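Local atomic coordinates of putative uncharacterized protein gbs1890 (Streptococcus agalactiae NEM316, PDB entry 4TKZ), a protein that probably serves as the cytoplasmic EIIA component of a mannose-family phosphotransferase system, relaying phosphoryl groups for sugar uptake. Residues F35-Q49 with T68-Y80. Sequence-based numbering, arbitrary orientation.
Sequences FIAGMSSNDVRVALQ and TPFNVSSALSVEY
Val72 packs against Val44 and Arg45 where helices 41-52 and 68-76 lie side by side on one face of the parallel sheet, in the alpha/beta fold of the EIIA-Man family. The axes of the 41-49 part and of 68-76 cross at -50° and come within 9.4 Å. With chi1 at 163°, CG1 anti to the backbone N, Val72 turns this branch onto Val44 and Arg45 CA, and CG2 onto Ser41 OG. Val72 CG1 meets Val44 CG1 at 3.8 Å. One turn further on, Leu48 and Leu76 run antiparallel alongside one another, with Leu48 CG 3.8 Å from Leu76 CD2. Leu48 CD2 packs against CA and OG of Ser73. On the sheet side, Val44 touches Val7 and Leu48 touches Ile5 of strand 3-9. At the start of helix 68-76, Thr68 CG2 sits over one face of the Phe35 ring in a CH-pi contact, 4.2 Å from the centroid. The same ring also meets His9. The Arg45 chain runs extended past Leu76, whose CD1 lies over one face of the guanidinium, toward its rim. Glu79 lies at the guanidinium edge, close to its plane. Glu79 OE2 accepts from Arg45 NH1 at 2.8 Å through the syn lone pair, and more weakly from NH2. Beyond this salt bridge, one water links Gln49 O to Tyr80 OH.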
# COMPACT_ATOMS: atom_id res chain seq x y z
N PHE A 35 -12.27 6.76 -0.30
CA PHE A 35 -13.13 6.72 -1.47
C PHE A 35 -13.96 5.45 -1.44
O PHE A 35 -13.61 4.44 -2.06
CB PHE A 35 -12.29 6.78 -2.75
CG PHE A 35 -13.11 6.79 -4.02
CD1 PHE A 35 -14.25 7.58 -4.13
CD2 PHE A 35 -12.71 6.03 -5.11
CE1 PHE A 35 -14.99 7.61 -5.31
CE2 PHE A 35 -13.45 6.04 -6.30
CZ PHE A 35 -14.60 6.83 -6.40
N ILE A 36 -15.08 5.51 -0.72
CA ILE A 36 -15.87 4.31 -0.46
C ILE A 36 -17.01 4.16 -1.47
O ILE A 36 -17.32 5.09 -2.22
CB ILE A 36 -16.45 4.33 0.96
CG1 ILE A 36 -17.45 5.48 1.12
CG2 ILE A 36 -15.33 4.44 2.01
CD1 ILE A 36 -18.17 5.49 2.43
N ALA A 37 -17.62 2.98 -1.49
CA ALA A 37 -18.75 2.73 -2.36
C ALA A 37 -19.85 3.73 -2.07
O ALA A 37 -20.21 3.97 -0.91
CB ALA A 37 -19.27 1.31 -2.17
N GLY A 38 -20.38 4.32 -3.14
CA GLY A 38 -21.42 5.32 -3.02
C GLY A 38 -20.90 6.71 -3.31
O GLY A 38 -21.67 7.60 -3.69
N MET A 39 -19.60 6.91 -3.14
CA MET A 39 -19.00 8.22 -3.39
C MET A 39 -18.75 8.48 -4.86
O MET A 39 -18.32 7.58 -5.60
CB MET A 39 -17.69 8.37 -2.63
CG MET A 39 -17.84 8.84 -1.21
SD MET A 39 -16.23 8.78 -0.39
CE MET A 39 -15.43 10.21 -1.10
N SER A 40 -19.01 9.71 -5.28
CA SER A 40 -18.73 10.13 -6.63
C SER A 40 -17.33 10.73 -6.69
O SER A 40 -16.71 11.01 -5.66
CB SER A 40 -19.73 11.20 -7.08
OG SER A 40 -19.47 12.43 -6.41
N SER A 41 -16.86 10.94 -7.91
CA SER A 41 -15.60 11.64 -8.13
C SER A 41 -15.66 13.06 -7.55
O SER A 41 -14.71 13.52 -6.93
CB SER A 41 -15.26 11.64 -9.62
OG SER A 41 -14.08 12.37 -9.89
N ASN A 42 -16.78 13.75 -7.75
CA ASN A 42 -16.89 15.09 -7.20
C ASN A 42 -16.79 15.10 -5.66
O ASN A 42 -16.26 16.04 -5.08
CB ASN A 42 -18.18 15.79 -7.68
CG ASN A 42 -18.16 17.29 -7.41
OD1 ASN A 42 -18.81 17.77 -6.48
ND2 ASN A 42 -17.41 18.03 -8.22
N ASP A 43 -17.29 14.05 -5.02
CA ASP A 43 -17.22 13.93 -3.57
C ASP A 43 -15.77 13.95 -3.10
O ASP A 43 -15.42 14.61 -2.11
CB ASP A 43 -17.89 12.64 -3.09
CG ASP A 43 -19.39 12.68 -3.22
OD1 ASP A 43 -19.96 13.79 -3.21
OD2 ASP A 43 -19.99 11.59 -3.33
N VAL A 44 -14.92 13.22 -3.82
CA VAL A 44 -13.48 13.21 -3.57
C VAL A 44 -12.89 14.59 -3.80
O VAL A 44 -12.06 15.06 -3.02
CB VAL A 44 -12.75 12.22 -4.48
CG1 VAL A 44 -11.27 12.19 -4.15
CG2 VAL A 44 -13.33 10.84 -4.33
N ARG A 45 -13.31 15.25 -4.88
CA ARG A 45 -12.81 16.58 -5.19
C ARG A 45 -13.15 17.57 -4.08
O ARG A 45 -12.31 18.37 -3.69
CB ARG A 45 -13.36 17.09 -6.52
CG ARG A 45 -12.89 18.49 -6.87
CD ARG A 45 -13.27 18.82 -8.30
NE ARG A 45 -13.11 20.23 -8.60
CZ ARG A 45 -12.10 20.75 -9.29
NH1 ARG A 45 -12.06 22.05 -9.53
NH2 ARG A 45 -11.15 19.96 -9.76
N VAL A 46 -14.38 17.49 -3.58
CA VAL A 46 -14.86 18.39 -2.53
C VAL A 46 -14.04 18.18 -1.28
O VAL A 46 -13.58 19.14 -0.64
CB VAL A 46 -16.35 18.15 -2.22
CG1 VAL A 46 -16.74 18.80 -0.90
CG2 VAL A 46 -17.22 18.72 -3.34
N ALA A 47 -13.84 16.92 -0.93
CA ALA A 47 -13.06 16.58 0.25
C ALA A 47 -11.63 17.09 0.15
O ALA A 47 -11.09 17.68 1.10
CB ALA A 47 -13.08 15.08 0.49
N LEU A 48 -11.00 16.87 -1.00
CA LEU A 48 -9.61 17.29 -1.19
C LEU A 48 -9.47 18.80 -1.10
O LEU A 48 -8.58 19.29 -0.40
CB LEU A 48 -9.03 16.75 -2.50
CG LEU A 48 -7.53 16.93 -2.72
CD1 LEU A 48 -6.71 16.25 -1.60
CD2 LEU A 48 -7.12 16.37 -4.06
N GLN A 49 -10.33 19.54 -1.80
CA GLN A 49 -10.33 21.00 -1.72
C GLN A 49 -10.35 21.47 -0.28
O GLN A 49 -9.58 22.35 0.12
CB GLN A 49 -11.57 21.57 -2.41
CG GLN A 49 -11.60 21.49 -3.90
CD GLN A 49 -12.88 22.11 -4.43
OE1 GLN A 49 -13.65 21.47 -5.15
NE2 GLN A 49 -13.13 23.35 -4.04
N THR A 68 -9.66 7.05 -9.68
CA THR A 68 -10.34 8.29 -9.28
C THR A 68 -9.55 9.13 -8.27
O THR A 68 -9.37 10.33 -8.48
CB THR A 68 -11.78 8.03 -8.82
OG1 THR A 68 -12.54 7.56 -9.94
CG2 THR A 68 -12.45 9.30 -8.26
N PRO A 69 -9.05 8.51 -7.18
CA PRO A 69 -8.23 9.31 -6.26
C PRO A 69 -7.05 10.00 -6.93
O PRO A 69 -6.77 11.16 -6.61
CB PRO A 69 -7.71 8.26 -5.27
CG PRO A 69 -8.78 7.24 -5.22
CD PRO A 69 -9.30 7.16 -6.64
N PHE A 70 -6.36 9.31 -7.82
CA PHE A 70 -5.20 9.90 -8.47
C PHE A 70 -5.68 10.98 -9.45
O PHE A 70 -5.15 12.10 -9.47
CB PHE A 70 -4.40 8.84 -9.22
CG PHE A 70 -3.24 9.39 -10.00
CD1 PHE A 70 -2.02 9.63 -9.38
CD2 PHE A 70 -3.38 9.68 -11.35
CE1 PHE A 70 -0.95 10.14 -10.10
CE2 PHE A 70 -2.32 10.18 -12.08
CZ PHE A 70 -1.11 10.42 -11.46
N ASN A 71 -6.68 10.64 -10.24
CA ASN A 71 -7.20 11.57 -11.26
C ASN A 71 -7.73 12.88 -10.67
O ASN A 71 -7.41 13.98 -11.14
CB ASN A 71 -8.28 10.90 -12.11
CG ASN A 71 -7.74 9.79 -13.00
OD1 ASN A 71 -6.53 9.66 -13.20
ND2 ASN A 71 -8.64 8.98 -13.54
N VAL A 72 -8.57 12.77 -9.64
CA VAL A 72 -9.08 13.94 -8.94
C VAL A 72 -7.95 14.74 -8.30
O VAL A 72 -7.95 15.97 -8.36
CB VAL A 72 -10.10 13.55 -7.85
CG1 VAL A 72 -10.31 14.69 -6.87
CG2 VAL A 72 -11.41 13.14 -8.47
N SER A 73 -6.99 14.06 -7.67
CA SER A 73 -5.90 14.76 -7.02
C SER A 73 -5.01 15.50 -8.02
O SER A 73 -4.61 16.65 -7.79
CB SER A 73 -5.07 13.79 -6.17
OG SER A 73 -5.90 13.15 -5.22
N SER A 74 -4.69 14.83 -9.13
CA SER A 74 -3.84 15.40 -10.16
C SER A 74 -4.47 16.64 -10.78
O SER A 74 -3.78 17.64 -11.02
CB SER A 74 -3.56 14.37 -11.25
OG SER A 74 -2.73 13.34 -10.76
N ALA A 75 -5.77 16.57 -11.05
CA ALA A 75 -6.51 17.66 -11.69
C ALA A 75 -6.53 18.90 -10.82
O ALA A 75 -6.46 20.03 -11.31
CB ALA A 75 -7.94 17.23 -12.00
N LEU A 76 -6.66 18.69 -9.51
CA LEU A 76 -6.74 19.79 -8.57
C LEU A 76 -5.36 20.39 -8.31
O LEU A 76 -5.25 21.57 -8.00
CB LEU A 76 -7.37 19.32 -7.27
CG LEU A 76 -7.88 20.43 -6.35
CD1 LEU A 76 -9.01 21.22 -7.03
CD2 LEU A 76 -8.34 19.85 -5.02
N SER A 77 -4.31 19.58 -8.44
CA SER A 77 -2.95 20.02 -8.12
C SER A 77 -2.44 21.15 -9.02
O SER A 77 -1.44 21.78 -8.69
CB SER A 77 -1.97 18.85 -8.20
OG SER A 77 -1.74 18.51 -9.56
N VAL A 78 -3.10 21.39 -10.14
CA VAL A 78 -2.62 22.42 -11.07
C VAL A 78 -3.49 23.67 -11.05
O VAL A 78 -3.36 24.54 -11.93
CB VAL A 78 -2.53 21.88 -12.51
CG1 VAL A 78 -1.66 20.64 -12.57
CG2 VAL A 78 -3.91 21.57 -13.06
N GLU A 79 -4.37 23.79 -10.06
CA GLU A 79 -5.37 24.86 -10.07
C GLU A 79 -5.06 26.00 -9.11
O GLU A 79 -5.68 27.06 -9.17
CB GLU A 79 -6.74 24.29 -9.73
CG GLU A 79 -7.28 23.30 -10.72
CD GLU A 79 -8.78 23.35 -10.78
OE1 GLU A 79 -9.29 24.39 -11.23
OE2 GLU A 79 -9.43 22.37 -10.35
N TYR A 80 -4.12 25.76 -8.20
CA TYR A 80 -3.72 26.77 -7.24
C TYR A 80 -2.35 27.33 -7.61
O TYR A 80 -1.36 26.60 -7.69
CB TYR A 80 -3.66 26.17 -5.83
CG TYR A 80 -4.94 25.51 -5.36
CD1 TYR A 80 -5.24 24.20 -5.71
CD2 TYR A 80 -5.82 26.18 -4.53
CE1 TYR A 80 -6.38 23.58 -5.26
CE2 TYR A 80 -6.97 25.57 -4.06
CZ TYR A 80 -7.25 24.27 -4.43
OH TYR A 80 -8.39 23.66 -3.96
O HOH W 1 -9.18 24.67 -1.35